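Local structure of coronin (Toxoplasma gondii, 4OZU) at residues K13-E18 / F349-K354; K21-D26 / V343-S348; N42-A47 / I60-D65; Y308-P313 / M335-N340. The protein probably binds actin filaments, as coronins generally do, and is represented here by its WD40 beta-propeller domain. One frame throughout, in Å; residues are numbered along the deposited sequence.

Three of the contacts belong to one propeller blade and its seam. Contacts 1 and 2 both pair strand 16-25 with strand 343-350, the N-terminal strand added to a blade built from the C-terminal end of the domain; contact 1 is chiefly apolar, while contact 2 adds a bond between two glutamine amides. Contact 4 links strand 331-339 of that blade to the preceding one through a lysine. All three are partly buried, contact 1 lying farthest out, about 22 Å from the chain's centre to its own. Contact 3, the most buried, is a hairpin of the next blade with a salt-bridge network; its Ile46 and Leu63 meet Leu336 of contact 4, and Leu63 O bonds Tyr24 of contact 2.

Contact 1. Residues K13-E18 / F349-K354; sequences KNLYAE and FIVPRK
Asn14 begins the contact by laying its CB against CG of Pro352, 3.7 Å away. Leu15 follows on the other side of the chain: its CD1 rests on the backbone of Ile350, 3.4 Å from that residue's C, and on CG2 of Val351, while CD2 reaches CB of Phe349. Tyr16 makes the one hydrogen-bonded antiparallel pair, with Ile350; its N gives to Ile350 O at 2.9 Å and its O takes Ile350 N at 3.0 Å, both nearly straight. With chi1 at 69° the ring folds back between the two backbone arms, over Ile350, so that CB of Ile350 makes a CH-pi contact 4.1 Å from the ring centroid. Pro352 CB comes to the edge of the same ring. Ala17 then faces Phe349 in a non-hydrogen-bonded pair, its CB 3.8 Å from CE1 of the ring, and Glu18 passes OE1 near CD1 of Ile350. Tyr283 and Tyr294 also meet the Phe349 ring. The two backbone bonds here help set the register of the N-terminal strand on the last blade, the closure typical of WD40 propellers, while apolar packing on both faces probably supplies much of the hold.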
loop_
_atom_site.group_PDB
_atom_site.type_symbol
_atom_site.label_atom_id
_atom_site.label_comp_id
_atom_site.label_asym_id
_atom_site.label_seq_id
_atom_site.Cartn_x
_atom_site.Cartn_y
_atom_site.Cartn_z
ATOM N N LYS A 13 -14.632 -17.291 -5.268
ATOM C CA LYS A 13 -15.939 -17.091 -4.661
ATOM C C LYS A 13 -15.885 -17.259 -3.151
ATOM O O LYS A 13 -16.765 -16.787 -2.435
ATOM C CB LYS A 13 -16.953 -18.075 -5.247
ATOM C CG LYS A 13 -17.446 -17.711 -6.637
ATOM C CD LYS A 13 -18.516 -18.687 -7.095
ATOM C CE LYS A 13 -19.249 -18.189 -8.326
ATOM N NZ LYS A 13 -20.356 -19.109 -8.709
ATOM N N ASN A 14 -14.845 -17.938 -2.679
ATOM C CA ASN A 14 -14.696 -18.262 -1.268
ATOM C C ASN A 14 -13.310 -17.890 -0.787
ATOM O O ASN A 14 -12.311 -18.295 -1.373
ATOM C CB ASN A 14 -14.940 -19.751 -1.027
ATOM C CG ASN A 14 -16.251 -20.228 -1.612
ATOM O OD1 ASN A 14 -16.274 -20.942 -2.616
ATOM N ND2 ASN A 14 -17.352 -19.839 -0.984
ATOM N N LEU A 15 -13.260 -17.111 0.284
ATOM C CA LEU A 15 -12.002 -16.700 0.881
ATOM C C LEU A 15 -12.281 -16.360 2.325
ATOM O O LEU A 15 -13.069 -15.461 2.600
ATOM C CB LEU A 15 -11.413 -15.502 0.144
ATOM C CG LEU A 15 -9.982 -15.119 0.501
ATOM C CD1 LEU A 15 -9.007 -16.111 -0.094
ATOM C CD2 LEU A 15 -9.671 -13.705 0.020
ATOM N N TYR A 16 -11.665 -17.085 3.252
ATOM C CA TYR A 16 -11.938 -16.847 4.659
ATOM C C TYR A 16 -10.726 -16.271 5.370
ATOM O O TYR A 16 -9.577 -16.561 5.033
ATOM C CB TYR A 16 -12.423 -18.133 5.347
ATOM C CG TYR A 16 -11.404 -19.232 5.520
ATOM C CD1 TYR A 16 -11.264 -20.234 4.567
ATOM C CD2 TYR A 16 -10.621 -19.305 6.664
ATOM C CE1 TYR A 16 -10.353 -21.264 4.738
ATOM C CE2 TYR A 16 -9.704 -20.328 6.842
ATOM C CZ TYR A 16 -9.577 -21.306 5.876
ATOM O OH TYR A 16 -8.671 -22.331 6.042
ATOM N N ALA A 17 -11.012 -15.412 6.337
ATOM C CA ALA A 17 -9.985 -14.778 7.140
ATOM C C ALA A 17 -9.699 -15.632 8.369
ATOM O O ALA A 17 -10.624 -16.028 9.074
ATOM C CB ALA A 17 -10.421 -13.382 7.548
ATOM N N GLU A 18 -8.425 -15.919 8.612
ATOM C CA GLU A 18 -8.023 -16.673 9.802
ATOM C C GLU A 18 -6.942 -15.913 10.564
ATOM O O GLU A 18 -5.825 -15.740 10.077
ATOM C CB GLU A 18 -7.526 -18.065 9.418
ATOM C CG GLU A 18 -7.103 -18.902 10.613
ATOM C CD GLU A 18 -6.869 -20.358 10.259
ATOM O OE1 GLU A 18 -6.065 -20.630 9.345
ATOM O OE2 GLU A 18 -7.495 -21.227 10.898
ATOM N N PHE A 349 -5.705 -14.755 4.562
ATOM C CA PHE A 349 -6.872 -14.903 3.703
ATOM C C PHE A 349 -6.638 -16.114 2.814
ATOM O O PHE A 349 -5.727 -16.133 1.979
ATOM C CB PHE A 349 -7.117 -13.624 2.909
ATOM C CG PHE A 349 -7.294 -12.427 3.794
ATOM C CD1 PHE A 349 -8.533 -12.129 4.334
ATOM C CD2 PHE A 349 -6.211 -11.641 4.138
ATOM C CE1 PHE A 349 -8.694 -11.042 5.177
ATOM C CE2 PHE A 349 -6.366 -10.551 4.978
ATOM C CZ PHE A 349 -7.608 -10.257 5.500
ATOM N N ILE A 350 -7.469 -17.123 3.042
ATOM C CA ILE A 350 -7.252 -18.476 2.548
ATOM C C ILE A 350 -8.423 -18.945 1.709
ATOM O O ILE A 350 -9.577 -18.776 2.093
ATOM C CB ILE A 350 -7.038 -19.450 3.728
ATOM C CG1 ILE A 350 -5.737 -19.107 4.452
ATOM C CG2 ILE A 350 -6.979 -20.887 3.253
ATOM C CD1 ILE A 350 -5.658 -19.634 5.847
ATOM N N VAL A 351 -8.127 -19.526 0.555
ATOM C CA VAL A 351 -9.154 -20.188 -0.241
ATOM C C VAL A 351 -9.395 -21.581 0.321
ATOM O O VAL A 351 -8.464 -22.380 0.385
ATOM C CB VAL A 351 -8.749 -20.298 -1.717
ATOM C CG1 VAL A 351 -9.837 -21.006 -2.521
ATOM C CG2 VAL A 351 -8.458 -18.921 -2.291
ATOM N N PRO A 352 -10.642 -21.887 0.727
ATOM C CA PRO A 352 -10.895 -23.225 1.264
ATOM C C PRO A 352 -10.835 -24.278 0.173
ATOM O O PRO A 352 -11.494 -24.141 -0.856
ATOM C CB PRO A 352 -12.305 -23.116 1.851
ATOM C CG PRO A 352 -12.952 -22.031 1.071
ATOM C CD PRO A 352 -11.861 -21.058 0.723
ATOM N N ARG A 353 -10.042 -25.316 0.409
ATOM C CA ARG A 353 -9.902 -26.411 -0.532
ATOM C C ARG A 353 -9.916 -27.720 0.235
ATOM O O ARG A 353 -9.487 -27.774 1.388
ATOM C CB ARG A 353 -8.616 -26.262 -1.347
ATOM C CG ARG A 353 -8.664 -25.134 -2.374
ATOM C CD ARG A 353 -9.555 -25.492 -3.557
ATOM N NE ARG A 353 -9.760 -24.369 -4.472
ATOM C CZ ARG A 353 -8.930 -24.022 -5.452
ATOM N NH1 ARG A 353 -7.805 -24.695 -5.666
ATOM N NH2 ARG A 353 -9.225 -22.985 -6.223
ATOM N N LYS A 354 -10.431 -28.766 -0.405
ATOM C CA LYS A 354 -10.546 -30.077 0.220
ATOM C C LYS A 354 -9.192 -30.540 0.752
ATOM O O LYS A 354 -9.045 -30.817 1.943
ATOM C CB LYS A 354 -11.104 -31.091 -0.780
ATOM C CG LYS A 354 -11.263 -32.496 -0.230
ATOM C CD LYS A 354 -11.746 -33.450 -1.310
ATOM C CE LYS A 354 -11.750 -34.889 -0.826
ATOM N NZ LYS A 354 -12.053 -35.840 -1.929
#

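Contact 2. Residues K21-D26 / V343-S348; sequences KQQYSD and VLQPIS
Gln23 NE2 gives the shortest bond between the two segments, 2.7 Å to OE1 of Gln345. The oxygen lies in the plane of the Gln23 amide and the bond is nearly straight (166°), yet the two amide planes are turned 60° apart. Gln345 bends at chi2 (64°), which brings its amide back along the strand, where its NE2 gives to Pro346 O at 3.0 Å and also to Trp20 O; three bonds thus hold the amide's rotation. Tyr24 and Leu344 form a single antiparallel hydrogen-bonded bridge: Tyr24 N meets Leu344 O at 3.1 Å, and Leu344 N meets Tyr24 O at 2.8 Å. Leu344 O also lies at the edge of the Tyr24 ring, whose CD1 touches CB of Leu344 and whose CE1 touches CG of Pro346 at 3.8 Å. The phenol OH is bonded to Leu63 O of the next blade. The amide bond thus probably adds to a lone backbone bridge, and Tyr24 carries the join across the seam between blades.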
loop_
_atom_site.group_PDB
_atom_site.type_symbol
_atom_site.label_atom_id
_atom_site.label_comp_id
_atom_site.label_asym_id
_atom_site.label_seq_id
_atom_site.Cartn_x
_atom_site.Cartn_y
_atom_site.Cartn_z
ATOM N N LYS A 21 -2.911 -17.797 15.696
ATOM C CA LYS A 21 -2.810 -17.926 17.142
ATOM C C LYS A 21 -1.568 -17.169 17.613
ATOM O O LYS A 21 -1.575 -16.529 18.661
ATOM C CB LYS A 21 -2.760 -19.395 17.558
ATOM C CG LYS A 21 -4.082 -20.129 17.342
ATOM C CD LYS A 21 -5.166 -19.647 18.307
ATOM C CE LYS A 21 -6.560 -20.074 17.864
ATOM N NZ LYS A 21 -6.985 -19.419 16.596
ATOM N N GLN A 22 -0.506 -17.241 16.816
ATOM C CA GLN A 22 0.731 -16.538 17.120
ATOM C C GLN A 22 0.597 -15.046 16.836
ATOM O O GLN A 22 -0.201 -14.636 15.994
ATOM C CB GLN A 22 1.889 -17.112 16.306
ATOM C CG GLN A 22 2.280 -18.530 16.694
ATOM C CD GLN A 22 3.344 -19.105 15.778
ATOM O OE1 GLN A 22 4.530 -19.093 16.103
ATOM N NE2 GLN A 22 2.920 -19.615 14.624
ATOM N N GLN A 23 1.389 -14.250 17.547
ATOM C CA GLN A 23 1.397 -12.799 17.385
ATOM C C GLN A 23 2.811 -12.263 17.534
ATOM O O GLN A 23 3.658 -12.907 18.161
ATOM C CB GLN A 23 0.500 -12.131 18.427
ATOM C CG GLN A 23 -0.940 -12.602 18.448
ATOM C CD GLN A 23 -1.710 -12.058 19.643
ATOM O OE1 GLN A 23 -1.147 -11.844 20.719
ATOM N NE2 GLN A 23 -3.003 -11.825 19.454
ATOM N N TYR A 24 3.060 -11.084 16.969
ATOM C CA TYR A 24 4.214 -10.289 17.350
ATOM C C TYR A 24 3.748 -9.480 18.553
ATOM O O TYR A 24 2.887 -8.617 18.413
ATOM C CB TYR A 24 4.693 -9.383 16.209
ATOM C CG TYR A 24 4.850 -10.095 14.881
ATOM C CD1 TYR A 24 3.760 -10.291 14.040
ATOM C CD2 TYR A 24 6.092 -10.569 14.468
ATOM C CE1 TYR A 24 3.899 -10.941 12.826
ATOM C CE2 TYR A 24 6.243 -11.221 13.258
ATOM C CZ TYR A 24 5.143 -11.402 12.439
ATOM O OH TYR A 24 5.295 -12.054 11.243
ATOM N N SER A 25 4.284 -9.774 19.735
ATOM C CA SER A 25 3.768 -9.170 20.962
ATOM C C SER A 25 4.857 -8.506 21.806
ATOM O O SER A 25 6.049 -8.610 21.507
ATOM C CB SER A 25 3.030 -10.225 21.795
ATOM O OG SER A 25 3.907 -11.240 22.246
ATOM N N ASP A 26 4.416 -7.817 22.855
ATOM C CA ASP A 26 5.285 -7.029 23.723
ATOM C C ASP A 26 6.035 -5.958 22.938
ATOM O O ASP A 26 7.191 -5.630 23.219
ATOM C CB ASP A 26 6.253 -7.942 24.478
ATOM C CG ASP A 26 5.658 -8.461 25.771
ATOM O OD1 ASP A 26 5.237 -7.633 26.608
ATOM O OD2 ASP A 26 5.588 -9.692 25.947
ATOM N N VAL A 343 0.621 -5.184 20.089
ATOM C CA VAL A 343 0.471 -6.412 19.306
ATOM C C VAL A 343 0.348 -6.165 17.797
ATOM O O VAL A 343 -0.334 -5.231 17.364
ATOM C CB VAL A 343 -0.773 -7.205 19.773
ATOM C CG1 VAL A 343 -1.147 -8.304 18.772
ATOM C CG2 VAL A 343 -0.542 -7.801 21.162
ATOM N N LEU A 344 1.020 -7.004 17.010
ATOM C CA LEU A 344 0.707 -7.151 15.593
ATOM C C LEU A 344 0.084 -8.531 15.396
ATOM O O LEU A 344 0.680 -9.559 15.743
ATOM C CB LEU A 344 1.947 -6.975 14.701
ATOM C CG LEU A 344 2.616 -5.597 14.656
ATOM C CD1 LEU A 344 3.822 -5.624 13.724
ATOM C CD2 LEU A 344 1.648 -4.516 14.208
ATOM N N GLN A 345 -1.127 -8.535 14.852
ATOM C CA GLN A 345 -1.917 -9.752 14.696
ATOM C C GLN A 345 -2.014 -10.141 13.223
ATOM O O GLN A 345 -2.663 -9.452 12.441
ATOM C CB GLN A 345 -3.317 -9.539 15.282
ATOM C CG GLN A 345 -4.296 -10.673 15.042
ATOM C CD GLN A 345 -3.864 -11.955 15.715
ATOM O OE1 GLN A 345 -3.867 -12.051 16.941
ATOM N NE2 GLN A 345 -3.471 -12.942 14.918
ATOM N N PRO A 346 -1.367 -11.247 12.833
ATOM C CA PRO A 346 -1.516 -11.622 11.425
ATOM C C PRO A 346 -2.888 -12.223 11.123
ATOM O O PRO A 346 -3.445 -12.971 11.932
ATOM C CB PRO A 346 -0.404 -12.656 11.208
ATOM C CG PRO A 346 0.468 -12.582 12.419
ATOM C CD PRO A 346 -0.382 -12.087 13.529
ATOM N N ILE A 347 -3.415 -11.889 9.949
ATOM C CA ILE A 347 -4.662 -12.456 9.459
ATOM C C ILE A 347 -4.422 -13.021 8.071
ATOM O O ILE A 347 -4.101 -12.275 7.148
ATOM C CB ILE A 347 -5.798 -11.409 9.367
ATOM C CG1 ILE A 347 -5.894 -10.552 10.636
ATOM C CG2 ILE A 347 -7.121 -12.100 9.072
ATOM C CD1 ILE A 347 -6.315 -11.294 11.864
ATOM N N SER A 348 -4.574 -14.331 7.920
ATOM C CA SER A 348 -4.441 -14.969 6.617
ATOM C C SER A 348 -5.772 -14.928 5.876
ATOM O O SER A 348 -6.833 -15.052 6.485
ATOM C CB SER A 348 -3.976 -16.428 6.763
ATOM O OG SER A 348 -2.616 -16.509 7.153
#

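Contact 3. Residues N42-A47 / I60-D65; sequences NTEYIA and ILRLAD. With ACT (acetate ion), chain C.
Arg62 runs alongside Glu44, both side chains pointing the same way. CB lies 4.0 Å from Glu44 O, and CG sits at the edge of the Tyr45 ring, 4.1 Å from CE1. The chain then bends at chi3 (62°), turning the guanidinium toward the acid. NE and NH2 both give side-on to the single oxygen Glu44 OE2, at 3.2 and 3.1 Å, in a salt bridge; the oxygen lies in the guanidinium plane, but both nitrogens come from the same face of the carboxylate, well above its plane. NH1 makes a second salt bridge, to Asp65 OD2 at 3.0 Å, and the three residues form a network that holds the guanidinium plane. CG of Glu44 itself lies over the centre of one face of the Tyr45 ring. These groups lie at the open end of the beta hairpin of strands 45-49 and 58-62, part of a propeller blade, in which Ile46 and Leu61 form the hydrogen-bonded pair (Ile46 N to Leu61 O, 2.7 Å). Past it, Leu63 N gives to Glu44 O at 2.8 Å, and a water links that oxygen to Ala64 N within the type I turn from Arg62 to Asp65. Leu63 CD1 packs on CD1 of Ile46. Asn42 OD1 takes Glu44 N (an Asx turn) and Tyr45 N (an Asx motif), while Thr43 N bonds an acetate, likely a crystallisation additive, at OXT.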
loop_
_atom_site.group_PDB
_atom_site.type_symbol
_atom_site.label_atom_id
_atom_site.label_comp_id
_atom_site.label_asym_id
_atom_site.label_seq_id
_atom_site.Cartn_x
_atom_site.Cartn_y
_atom_site.Cartn_z
ATOM N N ASN A 42 7.857 -6.168 3.633
ATOM C CA ASN A 42 8.276 -6.799 2.392
ATOM C C ASN A 42 8.406 -8.298 2.661
ATOM O O ASN A 42 7.747 -8.811 3.563
ATOM C CB ASN A 42 9.561 -6.161 1.835
ATOM C CG ASN A 42 10.784 -6.341 2.731
ATOM O OD1 ASN A 42 10.754 -7.025 3.759
ATOM N ND2 ASN A 42 11.885 -5.723 2.317
ATOM N N THR A 43 9.213 -9.017 1.892
ATOM C CA THR A 43 9.248 -10.466 2.052
ATOM C C THR A 43 10.014 -10.893 3.300
ATOM O O THR A 43 9.948 -12.055 3.688
ATOM C CB THR A 43 9.876 -11.162 0.833
ATOM O OG1 THR A 43 11.207 -10.675 0.622
ATOM C CG2 THR A 43 9.034 -10.915 -0.410
ATOM N N GLU A 44 10.719 -9.952 3.932
ATOM C CA GLU A 44 11.618 -10.269 5.045
ATOM C C GLU A 44 11.289 -9.498 6.320
ATOM O O GLU A 44 11.394 -10.047 7.421
ATOM C CB GLU A 44 13.065 -9.975 4.638
ATOM C CG GLU A 44 14.125 -10.276 5.694
ATOM C CD GLU A 44 14.506 -11.740 5.737
ATOM O OE1 GLU A 44 13.848 -12.551 5.049
ATOM O OE2 GLU A 44 15.473 -12.080 6.453
ATOM N N TYR A 45 10.895 -8.237 6.171
ATOM C CA TYR A 45 10.778 -7.323 7.309
ATOM C C TYR A 45 9.392 -6.716 7.467
ATOM O O TYR A 45 8.619 -6.619 6.515
ATOM C CB TYR A 45 11.786 -6.173 7.189
ATOM C CG TYR A 45 13.212 -6.612 6.995
ATOM C CD1 TYR A 45 13.864 -7.348 7.968
ATOM C CD2 TYR A 45 13.916 -6.273 5.846
ATOM C CE1 TYR A 45 15.164 -7.761 7.800
ATOM C CE2 TYR A 45 15.225 -6.676 5.669
ATOM C CZ TYR A 45 15.841 -7.425 6.653
ATOM O OH TYR A 45 17.142 -7.843 6.507
ATOM N N ILE A 46 9.111 -6.292 8.692
ATOM C CA ILE A 46 7.947 -5.484 9.013
ATOM C C ILE A 46 8.449 -4.145 9.545
ATOM O O ILE A 46 9.348 -4.121 10.379
ATOM C CB ILE A 46 7.055 -6.156 10.087
ATOM C CG1 ILE A 46 6.568 -7.531 9.618
ATOM C CG2 ILE A 46 5.876 -5.265 10.448
ATOM C CD1 ILE A 46 6.014 -8.391 10.744
ATOM N N ALA A 47 7.874 -3.045 9.069
ATOM C CA ALA A 47 8.170 -1.728 9.624
ATOM C C ALA A 47 6.962 -1.241 10.407
ATOM O O ALA A 47 5.841 -1.270 9.902
ATOM C CB ALA A 47 8.530 -0.742 8.522
ATOM N N ILE A 60 11.880 -2.197 13.235
ATOM C CA ILE A 60 12.051 -3.137 12.133
ATOM C C ILE A 60 12.126 -4.561 12.679
ATOM O O ILE A 60 13.074 -4.926 13.385
ATOM C CB ILE A 60 13.315 -2.814 11.292
ATOM C CG1 ILE A 60 13.211 -1.419 10.671
ATOM C CG2 ILE A 60 13.520 -3.856 10.195
ATOM C CD1 ILE A 60 12.077 -1.252 9.672
ATOM N N LEU A 61 11.104 -5.348 12.353
ATOM C CA LEU A 61 10.992 -6.733 12.794
ATOM C C LEU A 61 11.218 -7.660 11.618
ATOM O O LEU A 61 10.939 -7.290 10.478
ATOM C CB LEU A 61 9.610 -7.011 13.389
ATOM C CG LEU A 61 9.198 -6.357 14.707
ATOM C CD1 LEU A 61 9.018 -4.856 14.567
ATOM C CD2 LEU A 61 7.912 -7.002 15.194
ATOM N N ARG A 62 11.704 -8.864 11.883
ATOM C CA ARG A 62 11.729 -9.889 10.849
ATOM C C ARG A 62 10.380 -10.594 10.814
ATOM O O ARG A 62 9.867 -11.028 11.844
ATOM C CB ARG A 62 12.862 -10.887 11.089
ATOM C CG ARG A 62 14.246 -10.272 10.917
ATOM C CD ARG A 62 15.349 -11.321 10.834
ATOM N NE ARG A 62 15.183 -12.193 9.671
ATOM C CZ ARG A 62 14.738 -13.448 9.711
ATOM N NH1 ARG A 62 14.411 -14.025 10.864
ATOM N NH2 ARG A 62 14.626 -14.140 8.585
ATOM N N LEU A 63 9.808 -10.690 9.615
ATOM C CA LEU A 63 8.516 -11.330 9.403
ATOM C C LEU A 63 8.482 -12.743 9.991
ATOM O O LEU A 63 7.480 -13.162 10.569
ATOM C CB LEU A 63 8.205 -11.361 7.902
ATOM C CG LEU A 63 6.847 -11.879 7.439
ATOM C CD1 LEU A 63 5.728 -11.007 7.950
ATOM C CD2 LEU A 63 6.818 -11.942 5.923
ATOM N N ALA A 64 9.594 -13.459 9.867
ATOM C CA ALA A 64 9.666 -14.848 10.298
ATOM C C ALA A 64 9.747 -15.000 11.818
ATOM O O ALA A 64 9.369 -16.041 12.364
ATOM C CB ALA A 64 10.859 -15.525 9.647
ATOM N N ASP A 65 10.239 -13.972 12.499
ATOM C CA ASP A 65 10.492 -14.068 13.935
ATOM C C ASP A 65 9.272 -13.649 14.745
ATOM O O ASP A 65 9.290 -12.642 15.456
ATOM C CB ASP A 65 11.705 -13.216 14.316
ATOM C CG ASP A 65 13.006 -13.764 13.747
ATOM O OD1 ASP A 65 13.065 -14.979 13.446
ATOM O OD2 ASP A 65 13.971 -12.981 13.605
HETATM C C ACT C . 11.667 -7.951 -1.321
HETATM O O ACT C . 12.486 -8.888 -1.224
HETATM O OXT ACT C . 10.626 -8.059 -0.643
HETATM C CH3 ACT C . 11.919 -6.770 -2.209
HETATM O O HOH W 1 11.696 -12.733 7.977
#

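Contact 4. Residues Y308-P313 / M335-N340; sequences YRSSVP and MLKQEN
Lys337 NZ carries the polar side of this contact, giving hydrogen bonds to Val312 O at 2.8 Å, Tyr308 OH at 3.0 Å and Ser310 OG at 3.2 Å; Ser310 OG is also bonded to Ser290 O. Val312 O is met from above its carbonyl plane. A salt bridge to Glu339 OE2 at 2.7 Å uses the lone pair turned away from the acid's other oxygen. Four oxygens thus compete for three protons, and at least one N-H is probably shared. Lys337 is extended throughout, its CG anti to the backbone N (chi1 176°), which carries the ammonium across to the 308-313 segment. A water adds a further link, bonding Pro313 O and Asn340 N. Van der Waals packing is slighter: CD of Lys337 comes 4.0 Å from Tyr308 CE2, and CG1 of Val312 lies 3.7 Å from CG of Glu339. The lysine ties the end of strand 301-309, outermost in its blade, and the loop after it to strand 331-339 of the following blade, beside strand 343-350.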
loop_
_atom_site.group_PDB
_atom_site.type_symbol
_atom_site.label_atom_id
_atom_site.label_comp_id
_atom_site.label_asym_id
_atom_site.label_seq_id
_atom_site.Cartn_x
_atom_site.Cartn_y
_atom_site.Cartn_z
ATOM N N TYR A 308 -13.334 -10.082 7.209
ATOM C CA TYR A 308 -12.693 -10.355 8.487
ATOM C C TYR A 308 -13.471 -9.635 9.578
ATOM O O TYR A 308 -13.786 -8.454 9.439
ATOM C CB TYR A 308 -11.233 -9.898 8.475
ATOM C CG TYR A 308 -10.623 -9.736 9.850
ATOM C CD1 TYR A 308 -10.418 -10.831 10.672
ATOM C CD2 TYR A 308 -10.244 -8.483 10.324
ATOM C CE1 TYR A 308 -9.860 -10.690 11.930
ATOM C CE2 TYR A 308 -9.683 -8.332 11.581
ATOM C CZ TYR A 308 -9.493 -9.442 12.381
ATOM O OH TYR A 308 -8.935 -9.307 13.634
ATOM N N ARG A 309 -13.780 -10.342 10.661
ATOM C CA ARG A 309 -14.534 -9.751 11.765
ATOM C C ARG A 309 -13.883 -10.045 13.109
ATOM O O ARG A 309 -13.465 -11.168 13.374
ATOM C CB ARG A 309 -15.975 -10.263 11.761
ATOM C CG ARG A 309 -16.767 -9.847 10.537
ATOM C CD ARG A 309 -18.250 -10.118 10.711
ATOM N NE ARG A 309 -19.035 -9.544 9.620
ATOM C CZ ARG A 309 -19.265 -10.144 8.455
ATOM N NH1 ARG A 309 -18.774 -11.353 8.206
ATOM N NH2 ARG A 309 -19.991 -9.531 7.531
ATOM N N SER A 310 -13.799 -9.023 13.954
ATOM C CA SER A 310 -13.275 -9.185 15.302
ATOM C C SER A 310 -13.951 -8.208 16.254
ATOM O O SER A 310 -14.862 -7.479 15.861
ATOM C CB SER A 310 -11.759 -8.979 15.318
ATOM O OG SER A 310 -11.428 -7.612 15.173
ATOM N N SER A 311 -13.508 -8.210 17.509
ATOM C CA SER A 311 -14.002 -7.263 18.503
ATOM C C SER A 311 -12.889 -6.320 18.960
ATOM O O SER A 311 -12.985 -5.707 20.023
ATOM C CB SER A 311 -14.588 -8.007 19.704
ATOM O OG SER A 311 -13.569 -8.637 20.457
ATOM N N VAL A 312 -11.843 -6.204 18.146
ATOM C CA VAL A 312 -10.688 -5.371 18.468
ATOM C C VAL A 312 -10.383 -4.465 17.277
ATOM O O VAL A 312 -10.178 -4.958 16.171
ATOM C CB VAL A 312 -9.451 -6.228 18.816
ATOM C CG1 VAL A 312 -8.237 -5.350 19.092
ATOM C CG2 VAL A 312 -9.747 -7.110 20.017
ATOM N N PRO A 313 -10.370 -3.137 17.490
ATOM C CA PRO A 313 -10.148 -2.222 16.362
ATOM C C PRO A 313 -8.789 -2.383 15.685
ATOM O O PRO A 313 -7.805 -2.753 16.322
ATOM C CB PRO A 313 -10.254 -0.835 17.011
ATOM C CG PRO A 313 -11.025 -1.044 18.249
ATOM C CD PRO A 313 -10.648 -2.399 18.736
ATOM N N MET A 335 -2.854 -9.870 6.126
ATOM C CA MET A 335 -2.842 -8.575 6.786
ATOM C C MET A 335 -2.081 -8.674 8.098
ATOM O O MET A 335 -2.205 -9.658 8.818
ATOM C CB MET A 335 -4.268 -8.095 7.045
ATOM C CG MET A 335 -4.368 -6.765 7.768
ATOM S SD MET A 335 -6.050 -6.436 8.333
ATOM C CE MET A 335 -6.916 -6.322 6.775
ATOM N N LEU A 336 -1.288 -7.651 8.390
ATOM C CA LEU A 336 -0.708 -7.474 9.712
ATOM C C LEU A 336 -1.496 -6.354 10.360
ATOM O O LEU A 336 -1.469 -5.219 9.893
ATOM C CB LEU A 336 0.781 -7.143 9.632
ATOM C CG LEU A 336 1.614 -8.206 8.912
ATOM C CD1 LEU A 336 3.045 -7.736 8.684
ATOM C CD2 LEU A 336 1.598 -9.500 9.714
ATOM N N LYS A 337 -2.221 -6.705 11.412
ATOM C CA LYS A 337 -3.148 -5.801 12.082
ATOM C C LYS A 337 -2.594 -5.355 13.433
ATOM O O LYS A 337 -2.429 -6.180 14.310
ATOM C CB LYS A 337 -4.494 -6.513 12.276
ATOM C CG LYS A 337 -5.541 -5.726 13.043
ATOM C CD LYS A 337 -6.657 -6.645 13.516
ATOM C CE LYS A 337 -7.603 -5.934 14.471
ATOM N NZ LYS A 337 -8.300 -6.904 15.358
ATOM N N GLN A 338 -2.309 -4.067 13.613
ATOM C CA GLN A 338 -1.915 -3.581 14.939
ATOM C C GLN A 338 -3.131 -3.522 15.849
ATOM O O GLN A 338 -4.147 -2.905 15.510
ATOM C CB GLN A 338 -1.260 -2.200 14.870
ATOM C CG GLN A 338 -0.885 -1.614 16.231
ATOM C CD GLN A 338 -0.128 -0.302 16.103
ATOM O OE1 GLN A 338 0.512 -0.039 15.078
ATOM N NE2 GLN A 338 -0.206 0.535 17.135
ATOM N N GLU A 339 -3.015 -4.175 17.000
ATOM C CA GLU A 339 -4.028 -4.119 18.038
ATOM C C GLU A 339 -3.457 -3.360 19.225
ATOM O O GLU A 339 -2.408 -3.721 19.753
ATOM C CB GLU A 339 -4.468 -5.528 18.436
ATOM C CG GLU A 339 -5.114 -6.285 17.292
ATOM C CD GLU A 339 -5.669 -7.632 17.708
ATOM O OE1 GLU A 339 -5.143 -8.221 18.675
ATOM O OE2 GLU A 339 -6.632 -8.101 17.064
ATOM N N ASN A 340 -4.154 -2.298 19.625
ATOM C CA ASN A 340 -3.681 -1.379 20.655
ATOM C C ASN A 340 -2.278 -0.875 20.327
ATOM O O ASN A 340 -2.023 -0.484 19.189
ATOM C CB ASN A 340 -3.738 -2.061 22.017
ATOM C CG ASN A 340 -5.115 -2.606 22.320
ATOM O OD1 ASN A 340 -6.080 -1.846 22.421
ATOM N ND2 ASN A 340 -5.222 -3.922 22.445
HETATM O O HOH W 2 -6.921 -1.956 18.720
#